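AlkD2 (Streptococcus mutans, PDB 6M9M) is of unknown function but belongs to the HEAT-like repeat family of DNA glycosylases and binds inosine-5'-monophosphate. Local coordinates at residues A7-D12 with E24-T29; S14-E17 with K21-E24. All coordinates share one frame; numbering follows the deposited sequence.

Contact 1 of 2, residues A7-D12 with E24-T29; sequences ARLEKD and EQRALT
Arg26 reaches from helix 21-32 across to Leu9 and Asp12 of helix 2-13, bridging backbones whose closest CA atoms, those of Leu9 and Arg26, are 9.2 Å apart. Its CB points at the neighbouring helix, and CG stands anti to the backbone N (chi1 -165°), which starts the chain across the gap. CG comes 4.1 Å from Leu9 CD2; a bend at chi2 then carries the chain along that methyl. NE keeps near Leu9 and makes a weak hydrogen bond to Tyr5 OH. At CZ the methyl Leu9 CD2 sits over the centre of one guanidinium face, 3.7 Å away. Helices 2-13 and 21-32 are thus joined at the N-terminal end of an all-helical HEAT-like repeat protein, where Leu9 also packs on Tyr57 of helix 52-65. NH1 and NH2 grip a single carboxylate oxygen end-on: NH1 lies 3.0 Å and NH2 3.2 Å from Asp12 OD2, and both nitrogens bond to it. The NH1 bond is the straighter, at 156°. Asp12 OD2 lies in the guanidinium plane, yet the carboxylate and guanidinium planes are turned 38° apart.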
loop_
_atom_site.group_PDB
_atom_site.type_symbol
_atom_site.label_atom_id
_atom_site.label_comp_id
_atom_site.label_asym_id
_atom_site.label_seq_id
_atom_site.Cartn_x
_atom_site.Cartn_y
_atom_site.Cartn_z
ATOM N N ALA A 7 22.080 6.589 13.204
ATOM C CA ALA A 7 22.396 5.892 14.448
ATOM C C ALA A 7 21.460 6.320 15.578
ATOM O O ALA A 7 21.035 5.486 16.389
ATOM C CB ALA A 7 23.864 6.101 14.825
ATOM N N ARG A 8 21.097 7.604 15.635
ATOM C CA ARG A 8 20.141 8.044 16.646
ATOM C C ARG A 8 18.761 7.437 16.415
ATOM O O ARG A 8 18.093 7.028 17.370
ATOM C CB ARG A 8 20.058 9.571 16.685
ATOM C CG ARG A 8 21.269 10.249 17.307
ATOM C CD ARG A 8 20.920 11.635 17.832
ATOM N NE ARG A 8 22.041 12.245 18.544
ATOM C CZ ARG A 8 21.974 13.396 19.206
ATOM N NH1 ARG A 8 20.834 14.072 19.260
ATOM N NH2 ARG A 8 23.049 13.870 19.820
ATOM N N LEU A 9 18.305 7.383 15.155
ATOM C CA LEU A 9 17.029 6.742 14.853
ATOM C C LEU A 9 17.032 5.282 15.288
ATOM O O LEU A 9 16.029 4.773 15.795
ATOM C CB LEU A 9 16.742 6.857 13.355
ATOM C CG LEU A 9 16.590 8.281 12.814
ATOM C CD1 LEU A 9 16.471 8.220 11.284
ATOM C CD2 LEU A 9 15.387 8.962 13.399
ATOM N N GLU A 10 18.148 4.582 15.077
ATOM C CA GLU A 10 18.230 3.188 15.486
ATOM C C GLU A 10 18.075 3.059 16.994
ATOM O O GLU A 10 17.337 2.193 17.479
ATOM C CB GLU A 10 19.554 2.592 14.997
ATOM C CG GLU A 10 19.587 2.436 13.468
ATOM C CD GLU A 10 20.910 1.946 12.915
ATOM O OE1 GLU A 10 21.935 2.040 13.615
ATOM O OE2 GLU A 10 20.933 1.472 11.764
ATOM N N LYS A 11 18.737 3.930 17.755
ATOM C CA LYS A 11 18.582 3.901 19.205
ATOM C C LYS A 11 17.150 4.224 19.607
ATOM O O LYS A 11 16.580 3.572 20.491
ATOM C CB LYS A 11 19.549 4.892 19.840
ATOM C CG LYS A 11 19.632 4.772 21.346
ATOM C CD LYS A 11 20.678 5.718 21.920
ATOM C CE LYS A 11 20.082 7.066 22.302
ATOM N NZ LYS A 11 19.308 6.990 23.574
ATOM N N ASP A 12 16.549 5.225 18.965
ATOM C CA ASP A 12 15.210 5.657 19.347
ATOM C C ASP A 12 14.152 4.590 19.038
ATOM O O ASP A 12 13.177 4.448 19.787
ATOM C CB ASP A 12 14.858 6.953 18.608
ATOM C CG ASP A 12 15.701 8.150 19.041
ATOM O OD1 ASP A 12 16.388 8.090 20.089
ATOM O OD2 ASP A 12 15.647 9.182 18.324
ATOM N N GLU A 24 6.289 7.300 11.694
ATOM C CA GLU A 24 5.591 8.180 10.771
ATOM C C GLU A 24 5.767 9.639 11.157
ATOM O O GLU A 24 6.071 10.483 10.309
ATOM C CB GLU A 24 4.107 7.809 10.762
ATOM C CG GLU A 24 3.303 8.589 9.746
ATOM C CD GLU A 24 1.825 8.287 9.813
ATOM O OE1 GLU A 24 1.340 7.920 10.911
ATOM O OE2 GLU A 24 1.148 8.437 8.773
ATOM N N GLN A 25 5.552 9.969 12.433
ATOM C CA GLN A 25 5.639 11.369 12.832
ATOM C C GLN A 25 7.058 11.907 12.687
ATOM O O GLN A 25 7.248 13.052 12.267
ATOM C CB GLN A 25 5.117 11.557 14.255
ATOM C CG GLN A 25 5.079 13.017 14.689
ATOM C CD GLN A 25 4.303 13.907 13.721
ATOM O OE1 GLN A 25 3.104 13.716 13.506
ATOM N NE2 GLN A 25 4.993 14.876 13.122
ATOM N N ARG A 26 8.070 11.098 13.008
ATOM C CA ARG A 26 9.444 11.556 12.818
ATOM C C ARG A 26 9.735 11.801 11.341
ATOM O O ARG A 26 10.346 12.812 10.980
ATOM C CB ARG A 26 10.413 10.526 13.393
ATOM C CG ARG A 26 11.830 11.041 13.576
ATOM C CD ARG A 26 11.976 11.954 14.812
ATOM N NE ARG A 26 13.387 12.115 15.133
ATOM C CZ ARG A 26 14.072 11.329 15.957
ATOM N NH1 ARG A 26 13.475 10.331 16.593
ATOM N NH2 ARG A 26 15.360 11.565 16.161
ATOM N N ALA A 27 9.302 10.888 10.465
ATOM C CA ALA A 27 9.496 11.085 9.036
ATOM C C ALA A 27 8.795 12.350 8.547
ATOM O O ALA A 27 9.366 13.123 7.762
ATOM C CB ALA A 27 8.987 9.862 8.275
ATOM N N LEU A 28 7.553 12.581 8.979
ATOM C CA LEU A 28 6.836 13.775 8.540
ATOM C C LEU A 28 7.579 15.038 8.957
ATOM O O LEU A 28 7.737 15.965 8.158
ATOM C CB LEU A 28 5.413 13.765 9.080
ATOM C CG LEU A 28 4.531 14.907 8.554
ATOM C CD1 LEU A 28 4.516 14.991 7.028
ATOM C CD2 LEU A 28 3.127 14.686 9.083
ATOM N N THR A 29 8.025 15.102 10.217
ATOM C CA THR A 29 8.780 16.254 10.696
ATOM C C THR A 29 10.033 16.479 9.866
ATOM O O THR A 29 10.325 17.606 9.450
ATOM C CB THR A 29 9.154 16.041 12.162
ATOM O OG1 THR A 29 7.958 15.983 12.947
ATOM C CG2 THR A 29 10.039 17.176 12.673
#

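Contact 2 of 2, residues S14-E17 with K21-E24; sequences SLIE and KEEE
Ile16 in the loop and Glu22 in the first turn of helix 21-32 have the closest CA atoms across the contact, 9.0 Å apart; Ile16 is extended (phi -72°, psi 124°), and its CB points at the helix. The gap is spanned by side chains. In Ile16 the longer branch does the touching: CG1 lies beside the backbone N, and the chain continues extended at chi2 (167°), so that CD1 is thrust towards the helix. Glu22 comes the other way, its chain extended beyond CG, and brings its carboxylate against that methyl. Ile16 CD1 stands to one face of the group, displaced towards one oxygen: it is 3.4 Å from Glu22 OE1 and 3.8 Å from Glu22 CD. Glu23 approaches the same methyl from another direction. Its chain bends at chi2 and swings the carboxylate back to the loop, putting Glu23 OE2 4.1 Å from Ile16 CD1. The methyl is therefore lodged between two acidic groups. Helix 52-65 backs the arrangement: Gln53 donates through NE2 to the carbonyl of Ile16 and also touches the side chain of Glu23, which packs on Met56 as well. The loop goes on to His18 and Gly19, which bind inosine-5'-monophosphate; the Ile16 side chain is about 6 Å from the side chain of His18 and about 8 Å from the nucleotide. No hydrogen bond or salt bridge crosses between 14-17 and 21-24, so their direct hold is one of van der Waals contact, a methyl against carboxylates. Glu22 faces solvent while Glu23 is buried, so any charge on Glu23 would probably be the costlier, though the start of the helix may ease it.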
loop_
_atom_site.group_PDB
_atom_site.type_symbol
_atom_site.label_atom_id
_atom_site.label_comp_id
_atom_site.label_asym_id
_atom_site.label_seq_id
_atom_site.Cartn_x
_atom_site.Cartn_y
_atom_site.Cartn_z
ATOM N N SER A 14 14.562 1.012 17.910
ATOM C CA SER A 14 14.786 -0.425 17.759
ATOM C C SER A 14 14.033 -1.279 18.776
ATOM O O SER A 14 13.922 -2.498 18.575
ATOM C CB SER A 14 16.275 -0.758 17.818
ATOM O OG SER A 14 16.773 -0.609 19.128
ATOM N N LEU A 15 13.535 -0.695 19.861
ATOM C CA LEU A 15 12.818 -1.453 20.883
ATOM C C LEU A 15 11.299 -1.358 20.751
ATOM O O LEU A 15 10.583 -1.999 21.529
ATOM C CB LEU A 15 13.253 -1.008 22.287
ATOM C CG LEU A 15 14.733 -1.174 22.636
ATOM C CD1 LEU A 15 15.025 -0.663 24.050
ATOM C CD2 LEU A 15 15.180 -2.627 22.508
ATOM N N ILE A 16 10.792 -0.588 19.787
ATOM C CA ILE A 16 9.350 -0.481 19.583
ATOM C C ILE A 16 8.854 -1.791 18.987
ATOM O O ILE A 16 9.324 -2.222 17.929
ATOM C CB ILE A 16 9.018 0.700 18.662
ATOM C CG1 ILE A 16 9.516 2.018 19.258
ATOM C CG2 ILE A 16 7.529 0.767 18.429
ATOM C CD1 ILE A 16 9.496 3.158 18.296
ATOM N N GLU A 17 7.879 -2.412 19.642
ATOM C CA GLU A 17 7.390 -3.720 19.236
ATOM C C GLU A 17 6.049 -3.670 18.532
ATOM O O GLU A 17 5.663 -4.680 17.925
ATOM C CB GLU A 17 7.306 -4.672 20.437
ATOM C CG GLU A 17 8.672 -5.083 20.927
ATOM C CD GLU A 17 8.687 -6.029 22.103
ATOM O OE1 GLU A 17 7.650 -6.610 22.507
ATOM O OE2 GLU A 17 9.805 -6.197 22.623
ATOM N N LYS A 21 3.120 4.860 14.468
ATOM C CA LYS A 21 2.944 6.309 14.489
ATOM C C LYS A 21 4.213 7.058 14.878
ATOM O O LYS A 21 4.421 8.178 14.405
ATOM C CB LYS A 21 1.767 6.679 15.387
ATOM C CG LYS A 21 0.429 6.381 14.730
ATOM C CD LYS A 21 -0.722 6.427 15.714
ATOM C CE LYS A 21 -2.024 6.019 15.035
ATOM N NZ LYS A 21 -1.944 4.659 14.410
ATOM N N GLU A 22 5.081 6.477 15.710
ATOM C CA GLU A 22 6.298 7.196 16.082
ATOM C C GLU A 22 7.215 7.377 14.878
ATOM O O GLU A 22 7.751 8.470 14.648
ATOM C CB GLU A 22 7.038 6.465 17.199
ATOM C CG GLU A 22 6.255 6.320 18.478
ATOM C CD GLU A 22 7.096 5.748 19.599
ATOM O OE1 GLU A 22 8.299 6.081 19.663
ATOM O OE2 GLU A 22 6.556 4.962 20.401
ATOM N N GLU A 23 7.393 6.325 14.083
ATOM C CA GLU A 23 8.223 6.428 12.892
ATOM C C GLU A 23 7.604 7.383 11.879
ATOM O O GLU A 23 8.311 8.196 11.271
ATOM C CB GLU A 23 8.427 5.043 12.281
ATOM C CG GLU A 23 9.213 4.076 13.165
ATOM C CD GLU A 23 8.345 3.126 13.988
ATOM O OE1 GLU A 23 7.170 3.448 14.234
ATOM O OE2 GLU A 23 8.853 2.054 14.391
ATOM N N GLU A 24 6.289 7.300 11.694
ATOM C CA GLU A 24 5.591 8.180 10.771
ATOM C C GLU A 24 5.767 9.639 11.157
ATOM O O GLU A 24 6.071 10.483 10.309
ATOM C CB GLU A 24 4.107 7.809 10.762
ATOM C CG GLU A 24 3.303 8.589 9.746
ATOM C CD GLU A 24 1.825 8.287 9.813
ATOM O OE1 GLU A 24 1.340 7.920 10.911
ATOM O OE2 GLU A 24 1.148 8.437 8.773
#

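The centres of contacts 1 and 2 are 8 Å apart, and both engage helix 21-32, sharing Glu24 in their segments. Along the chain, helix 2-13 supplies the first segment of contact 1, the loop after it the first segment of contact 2, and the helix that follows supplies both partners: 21-24 for contact 2, then 24-29 for contact 1. Together they join helix 2-13, the loop after it and helix 21-32 at the N-terminal end of this HEAT-like repeat protein, with helix 52-65 bordering both. Contact 1 joins the two helices away from the nucleotide site, whereas contact 2 lies on the loop leading into His18 and Gly19, which bind the nucleotide.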